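Long-range contacts in hypothetical protein (Legionella pneumophila subsp. pneumophila, PDB 4KH9), which is of unknown function but binds calcium and belongs to the three-domain DUF4785 family, whose central and C-terminal domains are grouped with the E-set folds: residues 273-278 and 367-372; 297-302 and 329-334. All coordinates share one frame; numbering follows the deposited sequence.

Overall arrangement
Both contacts lie in the C-terminal domain of the chain, their centres about 11 Å apart, and both bridge its two antiparallel sheets, one of which holds strands 268-278 and 325-333 and the other strands 293-302 and 358-368. Contact 2 is the core contact: all its touching residues are buried, and leucines, phenylalanines and one serine meet by apolar packing between the sheets. Contact 1, nearer the surface, lies at the sandwich border, where the chain leaves its last strand; there one backbone hydrogen bond accompanies a smaller apolar patch and a lysine. Along the sequence, 297-302 and 329-334 are nested within the loop closed by 273-278 and 367-372, and L276 packs against Q330 where the two contacts meet.

Contact 1: 273-278 and 367-372; sequences VKKLSS and VKLSQL
L372 lays its isobutyl group obliquely across V273, with methyl CD2 meeting CG1 of V273 at 3.5 Å. The first torsion of L372 (chi1 -52°) puts CG opposite its carbonyl carbon, and the CD2 branch then runs back along strand 273-278, also coming within 3.4 Å of V273 O. V273, a beta-branched residue suited to an extended strand, presents both methyls to this branch, CG1 being the nearer. The carbonyl of L372 serves the next part of the strand: K275 N donates to L372 O over 3.0 Å in an almost straight bond (175° at the hydrogen), approaching from 35° out of the carbonyl plane. K274 points its CB away, yet its CG grazes the same oxygen at 3.4 Å. The extended start of the K275 side chain carries CB past L372 CB and CD on to L369 CD1, at 4.4 Å. A lysine fits here because its methylenes can lie on leucines while the ammonium group reaches S278 OG (NZ to OG 3.0 Å) and a salt bridge with D341. F2 of strand 2-3 and L346 of strand 345-353 also touch L372. The 3-10 turn 369-371 thus carries L372, the last modelled residue, over to strand 268-278, and the chemistry implies a docking of the C-terminal tail that joins one directed backbone bond to apolar contact, with the charge of K275 probably offset by D341.

Contact 2: 297-302 and 329-334; sequences LQSVLF and LQFTFD
L329 opens the second segment by sliding past L297 in the opposite direction, its CD2 resting 3.8 Å from L297 CB. Both are leucines, whose branched ends fill the space between two sheets without needing a polar partner. Two residues on, F331 again faces strand 297-302. Its first torsion tucks the ring over its own backbone (chi1 64°), where it spans two residues of the facing strand, its CD1 end by L297 and its CE2 end by S299. L297 CD2 meets F331 CD1 at 3.6 Å, the two side chains crossing at about a right angle, while S299 CB lies 3.4 Å from F331 CE2 on an oblique approach. Serine is small enough to admit the ring so near its backbone, and its buried OG is satisfied by a hydrogen bond to Y348 O. F333 follows, on the same side of its strand as F331. L301 CB sits over one face of its ring, 3.6 Å from the centroid and 9° off the normal, a CH-pi contact; S299 O lies at the ring edge, 3.8 Å from F333 CE1. F333 CE2 lies at the edge of the F331 ring, in that ring's plane, both rings projecting from alternate residues of one strand face. The axes of 297-302 and 329-333 approach to 8.5 Å and cross at -31°, as in a beta sandwich: 297-302 runs between strands 312-322 and 345-353, whereas 329-333 borders 281-289, where F331 also meets the ring of F283.

Contact 1: 273-278 and 367-372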
loop_
_atom_site.group_PDB
_atom_site.type_symbol
_atom_site.label_atom_id
_atom_site.label_comp_id
_atom_site.label_asym_id
_atom_site.label_seq_id
_atom_site.Cartn_x
_atom_site.Cartn_y
_atom_site.Cartn_z
ATOM N N VAL A 273 -22.995 -23.745 4.606
ATOM C CA VAL A 273 -24.109 -22.878 4.229
ATOM C C VAL A 273 -25.245 -23.781 3.725
ATOM O O VAL A 273 -25.012 -24.748 2.997
ATOM C CB VAL A 273 -23.726 -21.734 3.241
ATOM C CG1 VAL A 273 -23.033 -22.248 1.986
ATOM C CG2 VAL A 273 -24.920 -20.852 2.893
ATOM N N LYS A 274 -26.460 -23.505 4.194
ATOM C CA LYS A 274 -27.652 -24.260 3.813
ATOM C C LYS A 274 -28.812 -23.284 3.633
ATOM O O LYS A 274 -28.830 -22.211 4.242
ATOM C CB LYS A 274 -27.969 -25.339 4.882
ATOM C CG LYS A 274 -29.091 -26.313 4.528
ATOM C CD LYS A 274 -29.609 -27.074 5.757
ATOM C CE LYS A 274 -30.736 -28.033 5.434
ATOM N NZ LYS A 274 -30.276 -29.218 4.659
ATOM N N LYS A 275 -29.756 -23.649 2.770
ATOM C CA LYS A 275 -30.986 -22.895 2.536
ATOM C C LYS A 275 -31.973 -23.376 3.591
ATOM O O LYS A 275 -32.178 -24.583 3.738
ATOM C CB LYS A 275 -31.478 -23.090 1.091
ATOM C CG LYS A 275 -32.737 -22.324 0.720
ATOM C CD LYS A 275 -33.151 -22.671 -0.713
ATOM C CE LYS A 275 -34.650 -22.647 -0.885
ATOM N NZ LYS A 275 -35.071 -23.059 -2.249
ATOM N N LEU A 276 -32.473 -22.438 4.407
ATOM C CA LEU A 276 -33.389 -22.708 5.521
ATOM C C LEU A 276 -34.837 -22.681 5.041
ATOM O O LEU A 276 -35.617 -23.559 5.424
ATOM C CB LEU A 276 -33.157 -21.654 6.642
ATOM C CG LEU A 276 -33.723 -21.927 8.045
ATOM C CD1 LEU A 276 -32.971 -23.047 8.753
ATOM C CD2 LEU A 276 -33.637 -20.683 8.910
ATOM N N SER A 277 -35.192 -21.675 4.204
ATOM C CA SER A 277 -36.540 -21.473 3.668
ATOM C C SER A 277 -36.489 -20.912 2.256
ATOM O O SER A 277 -35.480 -20.341 1.852
ATOM C CB SER A 277 -37.333 -20.532 4.576
ATOM O OG SER A 277 -38.665 -20.348 4.130
ATOM N N SER A 278 -37.592 -21.063 1.518
ATOM C CA SER A 278 -37.743 -20.578 0.150
ATOM C C SER A 278 -38.678 -19.374 0.112
ATOM O O SER A 278 -38.646 -18.600 -0.852
ATOM C CB SER A 278 -38.277 -21.698 -0.738
ATOM O OG SER A 278 -37.709 -21.623 -2.035
ATOM N N VAL A 367 -22.521 -20.490 -5.961
ATOM C CA VAL A 367 -23.099 -21.633 -5.243
ATOM C C VAL A 367 -24.555 -21.697 -5.644
ATOM O O VAL A 367 -25.332 -20.827 -5.260
ATOM C CB VAL A 367 -22.918 -21.662 -3.688
ATOM C CG1 VAL A 367 -23.442 -22.972 -3.103
ATOM C CG2 VAL A 367 -21.467 -21.469 -3.277
ATOM N N LYS A 368 -24.914 -22.710 -6.447
ATOM C CA LYS A 368 -26.283 -22.947 -6.903
ATOM C C LYS A 368 -27.124 -23.301 -5.693
ATOM O O LYS A 368 -26.618 -23.977 -4.800
ATOM C CB LYS A 368 -26.303 -24.063 -7.965
ATOM C CG LYS A 368 -25.583 -23.708 -9.276
ATOM C CD LYS A 368 -25.268 -24.932 -10.151
ATOM C CE LYS A 368 -26.466 -25.552 -10.835
ATOM N NZ LYS A 368 -26.064 -26.675 -11.720
ATOM N N LEU A 369 -28.392 -22.840 -5.632
ATOM C CA LEU A 369 -29.260 -23.140 -4.483
ATOM C C LEU A 369 -29.521 -24.649 -4.362
ATOM O O LEU A 369 -29.769 -25.130 -3.254
ATOM C CB LEU A 369 -30.602 -22.385 -4.511
ATOM C CG LEU A 369 -30.621 -20.856 -4.660
ATOM C CD1 LEU A 369 -31.985 -20.314 -4.267
ATOM C CD2 LEU A 369 -29.543 -20.165 -3.826
ATOM N N SER A 370 -29.413 -25.386 -5.495
ATOM C CA SER A 370 -29.585 -26.840 -5.618
ATOM C C SER A 370 -28.468 -27.606 -4.874
ATOM O O SER A 370 -28.566 -28.823 -4.697
ATOM C CB SER A 370 -29.606 -27.244 -7.089
ATOM O OG SER A 370 -28.391 -26.898 -7.737
ATOM N N GLN A 371 -27.406 -26.887 -4.460
ATOM C CA GLN A 371 -26.283 -27.411 -3.679
ATOM C C GLN A 371 -26.516 -27.161 -2.164
ATOM O O GLN A 371 -25.871 -27.796 -1.327
ATOM C CB GLN A 371 -24.958 -26.757 -4.132
ATOM C CG GLN A 371 -24.561 -27.036 -5.577
ATOM C CD GLN A 371 -23.227 -26.422 -5.922
ATOM O OE1 GLN A 371 -23.144 -25.395 -6.600
ATOM N NE2 GLN A 371 -22.150 -27.047 -5.477
ATOM N N LEU A 372 -27.453 -26.234 -1.836
ATOM C CA LEU A 372 -27.804 -25.773 -0.482
ATOM C C LEU A 372 -29.114 -26.394 0.023
ATOM O O LEU A 372 -29.490 -26.194 1.183
ATOM C CB LEU A 372 -27.929 -24.232 -0.501
ATOM C CG LEU A 372 -26.730 -23.477 -1.099
ATOM C CD1 LEU A 372 -27.116 -22.111 -1.610
ATOM C CD2 LEU A 372 -25.584 -23.415 -0.131
#

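Contact 2: 297-302 and 329-334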
loop_
_atom_site.group_PDB
_atom_site.type_symbol
_atom_site.label_atom_id
_atom_site.label_comp_id
_atom_site.label_asym_id
_atom_site.label_seq_id
_atom_site.Cartn_x
_atom_site.Cartn_y
_atom_site.Cartn_z
ATOM N N LEU A 297 -21.826 -10.650 7.850
ATOM C CA LEU A 297 -21.910 -11.652 6.807
ATOM C C LEU A 297 -22.642 -11.044 5.638
ATOM O O LEU A 297 -23.807 -10.681 5.782
ATOM C CB LEU A 297 -22.615 -12.897 7.327
ATOM C CG LEU A 297 -22.928 -13.981 6.300
ATOM C CD1 LEU A 297 -21.644 -14.536 5.653
ATOM C CD2 LEU A 297 -23.739 -15.066 6.929
ATOM N N GLN A 298 -21.970 -10.925 4.486
ATOM C CA GLN A 298 -22.552 -10.337 3.283
ATOM C C GLN A 298 -22.653 -11.368 2.181
ATOM O O GLN A 298 -21.708 -12.123 1.980
ATOM C CB GLN A 298 -21.697 -9.163 2.816
ATOM C CG GLN A 298 -22.469 -8.146 2.011
ATOM C CD GLN A 298 -21.558 -7.079 1.468
ATOM O OE1 GLN A 298 -21.238 -7.063 0.271
ATOM N NE2 GLN A 298 -21.147 -6.157 2.330
ATOM N N SER A 299 -23.793 -11.383 1.463
ATOM C CA SER A 299 -24.074 -12.300 0.353
ATOM C C SER A 299 -24.852 -11.598 -0.747
ATOM O O SER A 299 -25.541 -10.617 -0.480
ATOM C CB SER A 299 -24.859 -13.506 0.842
ATOM O OG SER A 299 -24.875 -14.534 -0.142
ATOM N N VAL A 300 -24.741 -12.094 -1.976
ATOM C CA VAL A 300 -25.448 -11.521 -3.131
ATOM C C VAL A 300 -26.233 -12.629 -3.853
ATOM O O VAL A 300 -25.691 -13.702 -4.114
ATOM C CB VAL A 300 -24.488 -10.764 -4.095
ATOM C CG1 VAL A 300 -23.443 -11.682 -4.692
ATOM C CG2 VAL A 300 -25.255 -10.040 -5.200
ATOM N N LEU A 301 -27.505 -12.362 -4.144
ATOM C CA LEU A 301 -28.367 -13.279 -4.875
ATOM C C LEU A 301 -28.300 -12.933 -6.356
ATOM O O LEU A 301 -28.551 -11.791 -6.738
ATOM C CB LEU A 301 -29.818 -13.232 -4.356
ATOM C CG LEU A 301 -30.822 -14.215 -4.977
ATOM C CD1 LEU A 301 -30.604 -15.621 -4.461
ATOM C CD2 LEU A 301 -32.221 -13.805 -4.670
ATOM N N PHE A 302 -27.925 -13.920 -7.175
ATOM C CA PHE A 302 -27.816 -13.806 -8.626
ATOM C C PHE A 302 -28.929 -14.589 -9.302
ATOM O O PHE A 302 -29.468 -15.519 -8.705
ATOM C CB PHE A 302 -26.450 -14.334 -9.088
ATOM C CG PHE A 302 -25.333 -13.329 -9.153
ATOM C CD1 PHE A 302 -24.624 -12.977 -8.011
ATOM C CD2 PHE A 302 -24.944 -12.775 -10.372
ATOM C CE1 PHE A 302 -23.579 -12.048 -8.077
ATOM C CE2 PHE A 302 -23.895 -11.854 -10.436
ATOM C CZ PHE A 302 -23.218 -11.497 -9.289
ATOM N N LEU A 329 -25.353 -17.949 11.575
ATOM C CA LEU A 329 -25.811 -16.643 11.105
ATOM C C LEU A 329 -26.842 -16.843 10.021
ATOM O O LEU A 329 -26.704 -17.742 9.200
ATOM C CB LEU A 329 -24.654 -15.771 10.604
ATOM C CG LEU A 329 -24.037 -14.812 11.612
ATOM C CD1 LEU A 329 -23.444 -15.550 12.833
ATOM C CD2 LEU A 329 -22.951 -14.017 10.953
ATOM N N GLN A 330 -27.877 -16.028 10.044
ATOM C CA GLN A 330 -28.985 -16.115 9.125
ATOM C C GLN A 330 -29.069 -14.875 8.236
ATOM O O GLN A 330 -28.891 -13.773 8.718
ATOM C CB GLN A 330 -30.267 -16.254 9.968
ATOM C CG GLN A 330 -31.420 -16.881 9.238
ATOM C CD GLN A 330 -32.676 -16.812 10.060
ATOM O OE1 GLN A 330 -33.560 -15.995 9.793
ATOM N NE2 GLN A 330 -32.756 -17.617 11.118
ATOM N N PHE A 331 -29.339 -15.051 6.943
ATOM C CA PHE A 331 -29.516 -13.930 6.023
ATOM C C PHE A 331 -30.626 -14.289 5.067
ATOM O O PHE A 331 -30.842 -15.471 4.800
ATOM C CB PHE A 331 -28.219 -13.512 5.298
ATOM C CG PHE A 331 -27.590 -14.514 4.369
ATOM C CD1 PHE A 331 -26.689 -15.462 4.848
ATOM C CD2 PHE A 331 -27.869 -14.493 3.005
ATOM C CE1 PHE A 331 -26.091 -16.381 3.982
ATOM C CE2 PHE A 331 -27.287 -15.425 2.144
ATOM C CZ PHE A 331 -26.381 -16.346 2.632
ATOM N N THR A 332 -31.363 -13.270 4.601
ATOM C CA THR A 332 -32.555 -13.421 3.776
ATOM C C THR A 332 -32.538 -12.526 2.545
ATOM O O THR A 332 -32.011 -11.420 2.593
ATOM C CB THR A 332 -33.801 -13.036 4.638
ATOM O OG1 THR A 332 -33.749 -13.671 5.907
ATOM C CG2 THR A 332 -35.131 -13.364 3.964
ATOM N N PHE A 333 -33.195 -12.984 1.477
ATOM C CA PHE A 333 -33.421 -12.222 0.251
ATOM C C PHE A 333 -34.924 -12.076 0.017
ATOM O O PHE A 333 -35.707 -12.903 0.502
ATOM C CB PHE A 333 -32.737 -12.863 -0.970
ATOM C CG PHE A 333 -31.243 -13.013 -0.835
ATOM C CD1 PHE A 333 -30.399 -11.917 -0.976
ATOM C CD2 PHE A 333 -30.672 -14.257 -0.596
ATOM C CE1 PHE A 333 -29.014 -12.069 -0.888
ATOM C CE2 PHE A 333 -29.290 -14.398 -0.504
ATOM C CZ PHE A 333 -28.473 -13.299 -0.620
ATOM N N ASP A 334 -35.320 -11.044 -0.740
ATOM C CA ASP A 334 -36.728 -10.792 -1.023
ATOM C C ASP A 334 -37.298 -11.731 -2.098
ATOM O O ASP A 334 -38.301 -12.394 -1.808
ATOM C CB ASP A 334 -36.940 -9.328 -1.431
ATOM C CG ASP A 334 -36.847 -8.388 -0.248
ATOM O OD1 ASP A 334 -37.349 -8.749 0.836
ATOM O OD2 ASP A 334 -36.328 -7.271 -0.420
#